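Local coordinates for protein UDP-N-acetylglucosamine 3-dehydrogenase (Acidithiobacillus ferrooxidans, PDB 7BVJ) that catalyses the NAD(+)-dependent oxidation of the glucosamine 3-position of UDP-N-acetylglucosamine to a ketone, a step in making the diamino sugar of some lipid A molecules, at residues Ser26-Val31 / Ala44-Arg49; His118-His123 / Leu166-Leu171; Leu240-Arg245 / Arg257-Asp262. All blocks are in the same frame, centred on the assembly; numbering follows the deposited sequence.

Interactions 1 and 3 are both backbone pairings at an outermost strand of a sheet, but of different sheets: interaction 1 adds the short strand 49-50 to the parallel sheet of the NAD-binding Rossmann fold through a single parallel bridge, whereas interaction 3 is an antiparallel hairpin at the far end of the mixed sheet. Their centres lie about 44 Å apart. Interaction 2, its centre about 6 Å from the centre of the chain, depends instead on side chains, an arginine-aspartate salt bridge joining a 3-10 turn to helix 157-173. Polar side chains also meet across the surface hairpin, through a histidine-carboxylate bond, while across the partly buried interaction 1 the side-chain contacts are apolar.

Interaction 1: residues Ser26-Val31 / Ala44-Arg49; sequences SQLAGV and AELRCR
G30 and R49 form a parallel beta bridge, their CA atoms 4.4 Å apart, in which R49 uses both its amide and its carbonyl on the neighbouring strand. The bridge closes a beta-alpha-beta unit of the NAD-binding Rossmann fold: strand 27-32, helix 36-46 and the short edge strand 49-50. R49 N donates to A29 O and V31 N donates to R49 O, both at 3.1 Å, the first bond being the straighter, 164° at the hydrogen against 148° for the second. G30 CA also approaches R49 O closely in a CA-H...O contact. A side chain on G30 would collide with that carbonyl, and the backbone torsions of G30 would press a CB into A29 O as well, which explains the glycine.

Between the end of the helix and the bridge, R47 takes a positive phi and turns the chain, after which C48 points its side chain at strand 27-32. With chi1 at 63°, its sulfur sits between its own backbone N and carbonyl carbon, and SG lies 3.6 Å from G30 CA. The same sulfur meets one branch of L28, with CD2 3.8 Å from C48 SG; L28 reaches it because its CG stands opposite the backbone N. That methyl also touches L46 on the last turn of the helix, so L28 bridges the helix end and the loop. Helix 13-25 continues the apolar layer, Y22 and A23 packing on L28 and A19 on L46. V31 CG2 also approaches the sulfur, more loosely, 4.4 Å from C48 SG.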
# COMPACT_ATOMS: atom_id res chain seq x y z
N SER A 26 21.55 -2.09 2.59
CA SER A 26 21.81 -3.48 2.94
C SER A 26 22.81 -4.03 1.93
O SER A 26 23.39 -3.28 1.14
CB SER A 26 20.51 -4.31 2.95
OG SER A 26 19.95 -4.47 1.64
N GLN A 27 23.00 -5.35 1.96
CA GLN A 27 23.95 -6.03 1.07
C GLN A 27 23.13 -6.68 -0.05
O GLN A 27 22.71 -7.84 0.04
CB GLN A 27 24.79 -7.04 1.84
CG GLN A 27 25.83 -6.41 2.77
CD GLN A 27 25.21 -5.84 4.05
OE1 GLN A 27 24.60 -6.57 4.82
NE2 GLN A 27 25.37 -4.54 4.26
N LEU A 28 22.88 -5.90 -1.10
CA LEU A 28 22.08 -6.38 -2.22
C LEU A 28 22.88 -7.41 -3.01
O LEU A 28 23.85 -7.05 -3.69
CB LEU A 28 21.68 -5.21 -3.12
CG LEU A 28 20.84 -5.51 -4.37
CD1 LEU A 28 19.42 -5.96 -4.05
CD2 LEU A 28 20.80 -4.30 -5.32
N ALA A 29 22.50 -8.68 -2.91
CA ALA A 29 23.12 -9.70 -3.76
C ALA A 29 22.76 -9.47 -5.22
O ALA A 29 23.63 -9.57 -6.10
CB ALA A 29 22.67 -11.09 -3.32
N GLY A 30 21.51 -9.15 -5.52
CA GLY A 30 21.13 -8.92 -6.90
C GLY A 30 19.63 -9.08 -7.11
O GLY A 30 18.83 -9.00 -6.18
N VAL A 31 19.28 -9.33 -8.37
CA VAL A 31 17.92 -9.24 -8.86
C VAL A 31 17.63 -10.40 -9.81
O VAL A 31 18.54 -11.00 -10.39
CB VAL A 31 17.68 -7.88 -9.56
CG1 VAL A 31 17.76 -6.72 -8.54
CG2 VAL A 31 18.72 -7.68 -10.64
N ALA A 44 23.54 -4.03 -13.84
CA ALA A 44 24.61 -3.14 -14.29
C ALA A 44 24.52 -1.78 -13.61
O ALA A 44 25.53 -1.19 -13.23
CB ALA A 44 24.54 -2.97 -15.81
N GLU A 45 23.31 -1.26 -13.45
CA GLU A 45 23.15 0.07 -12.88
C GLU A 45 23.44 0.06 -11.38
O GLU A 45 24.01 1.02 -10.85
CB GLU A 45 21.75 0.58 -13.21
CG GLU A 45 21.26 1.77 -12.41
CD GLU A 45 19.76 1.92 -12.51
OE1 GLU A 45 19.23 1.80 -13.63
OE2 GLU A 45 19.09 2.14 -11.47
N LEU A 46 23.08 -1.01 -10.68
CA LEU A 46 23.29 -1.06 -9.24
C LEU A 46 24.55 -1.82 -8.84
O LEU A 46 24.86 -1.88 -7.65
CB LEU A 46 22.08 -1.68 -8.55
CG LEU A 46 20.77 -0.92 -8.79
CD1 LEU A 46 19.64 -1.57 -8.05
CD2 LEU A 46 20.95 0.51 -8.33
N ARG A 47 25.26 -2.40 -9.80
CA ARG A 47 26.50 -3.14 -9.54
C ARG A 47 26.25 -4.34 -8.64
O ARG A 47 27.06 -4.68 -7.77
CB ARG A 47 27.59 -2.24 -8.96
CG ARG A 47 27.92 -1.04 -9.84
CD ARG A 47 28.52 0.11 -9.03
NE ARG A 47 29.97 -0.02 -8.84
CZ ARG A 47 30.56 -0.24 -7.66
NH1 ARG A 47 29.83 -0.35 -6.56
NH2 ARG A 47 31.88 -0.34 -7.59
N CYS A 48 25.12 -4.99 -8.83
CA CYS A 48 24.80 -6.27 -8.22
C CYS A 48 24.76 -7.33 -9.30
O CYS A 48 25.01 -7.05 -10.47
CB CYS A 48 23.47 -6.17 -7.47
SG CYS A 48 22.08 -5.82 -8.55
N ARG A 49 24.42 -8.56 -8.91
CA ARG A 49 24.29 -9.66 -9.85
C ARG A 49 22.93 -9.61 -10.55
O ARG A 49 21.95 -9.11 -10.01
CB ARG A 49 24.41 -11.01 -9.13
CG ARG A 49 25.72 -11.75 -9.38
CD ARG A 49 25.76 -13.09 -8.63
NE ARG A 49 25.34 -14.21 -9.46
CZ ARG A 49 25.37 -15.48 -9.07
NH1 ARG A 49 25.77 -15.79 -7.85
NH2 ARG A 49 24.96 -16.45 -9.89

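Interaction 2: residues His118-His123 / Leu166-Leu171; sequences HIKRVH and LDLTLL
The carboxylate of D167 is gripped side-on by the guanidinium of R121: NE donates to OD2 at 3.0 Å and NH2 donates to OD1 at 3.0 Å, each oxygen offering its syn lone pair. Both bonds are nearly straight, and the two flat groups are nearly coplanar, 10° apart. This two-point salt bridge fixes the rotation of the carboxylate as well as its position. An extended chain from CG to NE carries the arginine to it, while D167 leans out from its helix with CG opposite the backbone N (chi1 176°). L171, one helical turn on, lays a methyl over one face of the guanidinium, with CD1 3.3 Å from R121 NH1; its other branch, CD2, rests beside the R121 CD and NE atoms. R121 NH1 also makes a weak hydrogen bond to F287 O.

The contact lies in the Gfo/Idh/MocA fold where the chain leaves the last Rossmann strand, 114-117: a 3-10 turn at 119-121 leads into helix 124-132 and is tied here to helix 157-173. H118 comes just before the turn; D167 CG lies over one face of its ring, offset toward the rim, and H118 CB is 3.6 Å from D167 OD2. H118 also packs on K91, one of two residues suggested as the catalytic base. V296 of helix 290-312 packs against both H118 and D167. L168, on helix 157-173, meets the turn at K120 with both branches: CD1 lies 4.0 Å from K120 CG, in the aliphatic part of the lysine, and CD2 lies 3.9 Å from K120 O.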
# COMPACT_ATOMS: atom_id res chain seq x y z
N HIS A 118 2.20 -1.72 1.55
CA HIS A 118 1.15 -0.72 1.65
C HIS A 118 1.78 0.61 2.08
O HIS A 118 1.73 1.02 3.24
CB HIS A 118 0.06 -1.19 2.61
CG HIS A 118 -0.91 -2.12 1.96
ND1 HIS A 118 -1.77 -1.70 0.97
CD2 HIS A 118 -1.14 -3.44 2.13
CE1 HIS A 118 -2.51 -2.72 0.58
NE2 HIS A 118 -2.14 -3.79 1.26
N ILE A 119 2.33 1.29 1.07
CA ILE A 119 3.24 2.41 1.26
C ILE A 119 2.61 3.57 2.03
O ILE A 119 3.30 4.24 2.81
CB ILE A 119 3.80 2.87 -0.11
CG1 ILE A 119 4.99 3.82 0.08
CG2 ILE A 119 2.70 3.49 -1.00
CD1 ILE A 119 6.01 3.79 -1.05
N LYS A 120 1.30 3.80 1.88
CA LYS A 120 0.57 4.97 2.45
C LYS A 120 0.62 4.95 3.98
O LYS A 120 0.41 5.94 4.55
CB LYS A 120 -0.87 4.96 1.95
CG LYS A 120 -1.31 6.06 1.02
CD LYS A 120 -0.85 5.89 -0.38
CE LYS A 120 0.20 6.91 -0.72
NZ LYS A 120 0.84 6.60 -2.01
N ARG A 121 0.88 3.80 4.56
CA ARG A 121 0.99 3.73 6.01
C ARG A 121 2.19 4.51 6.52
O ARG A 121 2.17 4.99 7.66
CB ARG A 121 1.10 2.29 6.48
CG ARG A 121 -0.12 1.43 6.27
CD ARG A 121 0.01 0.15 7.05
NE ARG A 121 -1.20 -0.66 7.00
CZ ARG A 121 -1.53 -1.54 7.93
NH1 ARG A 121 -0.72 -1.71 8.96
NH2 ARG A 121 -2.64 -2.24 7.84
N VAL A 122 3.26 4.63 5.72
CA VAL A 122 4.46 5.33 6.18
C VAL A 122 4.49 6.77 5.67
O VAL A 122 5.48 7.48 5.89
CB VAL A 122 5.76 4.57 5.83
CG1 VAL A 122 5.69 3.10 6.26
CG2 VAL A 122 6.09 4.66 4.36
N HIS A 123 3.42 7.22 5.02
CA HIS A 123 3.31 8.62 4.62
C HIS A 123 3.45 9.52 5.84
O HIS A 123 2.92 9.20 6.91
CB HIS A 123 1.97 8.88 3.93
CG HIS A 123 1.94 10.18 3.19
ND1 HIS A 123 1.81 11.40 3.83
CD2 HIS A 123 2.06 10.46 1.87
CE1 HIS A 123 1.84 12.37 2.94
NE2 HIS A 123 2.00 11.83 1.74
N LEU A 166 -8.77 2.30 1.52
CA LEU A 166 -9.38 1.21 2.27
C LEU A 166 -8.45 0.74 3.39
O LEU A 166 -8.90 0.57 4.54
CB LEU A 166 -9.72 0.05 1.33
CG LEU A 166 -10.90 0.34 0.37
CD1 LEU A 166 -10.93 -0.62 -0.84
CD2 LEU A 166 -12.25 0.32 1.12
N ASP A 167 -7.16 0.58 3.10
CA ASP A 167 -6.22 0.13 4.12
C ASP A 167 -6.08 1.17 5.23
O ASP A 167 -6.07 0.82 6.41
CB ASP A 167 -4.86 -0.17 3.49
CG ASP A 167 -3.82 -0.55 4.52
OD1 ASP A 167 -4.08 -1.48 5.32
OD2 ASP A 167 -2.75 0.11 4.54
N LEU A 168 -5.93 2.44 4.85
CA LEU A 168 -5.83 3.51 5.83
C LEU A 168 -7.05 3.52 6.74
O LEU A 168 -6.93 3.68 7.96
CB LEU A 168 -5.70 4.86 5.13
CG LEU A 168 -4.34 5.12 4.48
CD1 LEU A 168 -4.33 6.44 3.68
CD2 LEU A 168 -3.22 5.08 5.55
N THR A 169 -8.23 3.34 6.16
CA THR A 169 -9.47 3.25 6.92
C THR A 169 -9.39 2.13 7.95
O THR A 169 -9.66 2.34 9.15
CB THR A 169 -10.61 3.00 5.95
OG1 THR A 169 -10.81 4.15 5.10
CG2 THR A 169 -11.86 2.64 6.72
N LEU A 170 -9.05 0.92 7.49
CA LEU A 170 -9.01 -0.20 8.43
C LEU A 170 -7.98 0.03 9.52
O LEU A 170 -8.20 -0.37 10.67
CB LEU A 170 -8.75 -1.51 7.69
CG LEU A 170 -9.88 -1.99 6.77
CD1 LEU A 170 -9.41 -3.10 5.85
CD2 LEU A 170 -11.11 -2.44 7.54
N LEU A 171 -6.88 0.71 9.20
CA LEU A 171 -5.81 0.90 10.18
C LEU A 171 -6.17 1.97 11.20
O LEU A 171 -6.04 1.75 12.41
CB LEU A 171 -4.50 1.26 9.47
CG LEU A 171 -3.28 1.45 10.37
CD1 LEU A 171 -2.79 0.11 10.84
CD2 LEU A 171 -2.20 2.19 9.64

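Interaction 3: residues Leu240-Arg245 / Arg257-Asp262; sequences LHIYHR and RDEAVD
H241 ND1 donates to D258 OD2 at 2.9 Å, a side-chain bond that runs diagonally over the beta hairpin of strands 239-245 and 256-261, at the edge of the mixed sheet. The carboxylate oxygen lies near the imidazole plane and uses its syn lone pair. Beneath it the antiparallel backbones are tied by paired bonds: I242 N to E259 O and E259 N to I242 O, then H244 N to R257 O and R257 N to H244 O, the last almost straight at 178°. D258 also lies against Y243, with CB over the ring face, 3.9 Å from the centroid in a CH-pi contact; Y230 of the adjoining strand meets the Y243 ring edge-to-face. A leucine in place of H241 would probably leave the D258 carboxylate without its ND1 donor and freer to turn beside the tyrosine. A260 CB approaches H241 CE1 at 3.4 Å. The face carrying L240, I242 and V261 packs on Y128 of helix 124-132. There L240 and V261 run side by side, and V261 CG2 reaches I242 CD1 at 3.8 Å. At the hairpin's open end, a water accepts from L240 N (2.9 Å) and its oxygen lies 2.7 Å from V261 O.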
# COMPACT_ATOMS: atom_id res chain seq x y z
N LEU A 240 -0.76 18.80 5.81
CA LEU A 240 -1.74 18.34 6.78
C LEU A 240 -2.28 19.52 7.59
O LEU A 240 -1.50 20.35 8.08
CB LEU A 240 -1.12 17.29 7.72
CG LEU A 240 -1.79 17.02 9.07
CD1 LEU A 240 -3.17 16.42 8.90
CD2 LEU A 240 -0.93 16.11 9.89
N HIS A 241 -3.60 19.60 7.71
CA HIS A 241 -4.26 20.65 8.47
C HIS A 241 -5.24 20.03 9.46
O HIS A 241 -6.02 19.15 9.08
CB HIS A 241 -5.01 21.62 7.56
CG HIS A 241 -4.10 22.56 6.84
ND1 HIS A 241 -3.81 23.82 7.31
CD2 HIS A 241 -3.39 22.41 5.70
CE1 HIS A 241 -2.97 24.41 6.48
NE2 HIS A 241 -2.69 23.58 5.50
N ILE A 242 -5.20 20.50 10.70
CA ILE A 242 -6.04 19.97 11.77
C ILE A 242 -6.83 21.12 12.36
O ILE A 242 -6.25 22.11 12.83
CB ILE A 242 -5.22 19.27 12.85
CG1 ILE A 242 -4.39 18.15 12.23
CG2 ILE A 242 -6.11 18.72 13.96
CD1 ILE A 242 -3.43 17.49 13.20
N TYR A 243 -8.15 21.01 12.34
CA TYR A 243 -9.03 22.03 12.89
C TYR A 243 -9.59 21.52 14.20
O TYR A 243 -10.05 20.37 14.28
CB TYR A 243 -10.17 22.39 11.93
CG TYR A 243 -9.78 22.94 10.56
CD1 TYR A 243 -8.47 22.87 10.10
CD2 TYR A 243 -10.74 23.52 9.73
CE1 TYR A 243 -8.11 23.36 8.85
CE2 TYR A 243 -10.39 24.02 8.47
CZ TYR A 243 -9.07 23.94 8.04
OH TYR A 243 -8.70 24.42 6.80
N HIS A 244 -9.57 22.37 15.21
CA HIS A 244 -10.26 22.06 16.49
C HIS A 244 -11.05 23.30 16.90
O HIS A 244 -10.67 24.39 16.51
CB HIS A 244 -9.33 21.54 17.58
CG HIS A 244 -7.95 22.09 17.50
ND1 HIS A 244 -6.86 21.30 17.23
CD2 HIS A 244 -7.50 23.35 17.64
CE1 HIS A 244 -5.79 22.05 17.18
NE2 HIS A 244 -6.15 23.31 17.44
N ARG A 245 -12.02 23.14 17.79
CA ARG A 245 -12.83 24.28 18.22
C ARG A 245 -11.99 25.26 19.03
O ARG A 245 -11.44 24.90 20.08
CB ARG A 245 -14.05 23.79 19.01
CG ARG A 245 -14.85 22.73 18.26
CD ARG A 245 -16.16 22.36 18.96
NE ARG A 245 -16.28 20.91 19.15
CZ ARG A 245 -17.25 20.15 18.64
NH1 ARG A 245 -17.28 18.85 18.88
NH2 ARG A 245 -18.20 20.70 17.89
N ARG A 257 -9.90 26.71 15.16
CA ARG A 257 -8.49 26.97 14.94
C ARG A 257 -7.96 25.95 13.94
O ARG A 257 -8.16 24.73 14.12
CB ARG A 257 -7.70 26.89 16.24
CG ARG A 257 -7.76 28.15 17.08
CD ARG A 257 -7.78 29.41 16.22
NE ARG A 257 -6.44 29.82 15.79
CZ ARG A 257 -6.05 29.86 14.52
NH1 ARG A 257 -6.88 29.51 13.54
NH2 ARG A 257 -4.81 30.25 14.23
N ASP A 258 -7.30 26.45 12.90
CA ASP A 258 -6.67 25.64 11.88
C ASP A 258 -5.17 25.61 12.17
O ASP A 258 -4.52 26.65 12.14
CB ASP A 258 -6.96 26.20 10.49
CG ASP A 258 -5.96 25.77 9.45
OD1 ASP A 258 -5.66 26.58 8.56
OD2 ASP A 258 -5.49 24.61 9.51
N GLU A 259 -4.65 24.43 12.47
CA GLU A 259 -3.23 24.22 12.70
C GLU A 259 -2.65 23.54 11.47
O GLU A 259 -3.01 22.41 11.14
CB GLU A 259 -2.99 23.38 13.95
CG GLU A 259 -1.61 22.76 13.95
CD GLU A 259 -1.43 21.77 15.07
OE1 GLU A 259 -0.33 21.76 15.65
OE2 GLU A 259 -2.39 21.02 15.37
N ALA A 260 -1.78 24.28 10.79
CA ALA A 260 -1.04 23.81 9.62
C ALA A 260 0.12 22.98 10.14
O ALA A 260 0.97 23.53 10.79
CB ALA A 260 -0.60 24.99 8.79
N VAL A 261 0.10 21.68 9.90
CA VAL A 261 1.13 20.76 10.47
C VAL A 261 2.38 20.74 9.62
O VAL A 261 2.33 20.48 8.43
CB VAL A 261 0.61 19.35 10.77
CG1 VAL A 261 1.69 18.46 11.31
CG2 VAL A 261 -0.52 19.39 11.75
N ASP A 262 3.51 20.98 10.26
CA ASP A 262 4.80 21.00 9.54
C ASP A 262 5.27 19.57 9.28
O ASP A 262 5.84 18.91 10.13
CB ASP A 262 5.80 21.96 10.18
CG ASP A 262 5.60 23.42 9.85
OD1 ASP A 262 5.04 23.73 8.79
OD2 ASP A 262 6.01 24.23 10.67
O HOH W 1 1.19 20.90 6.06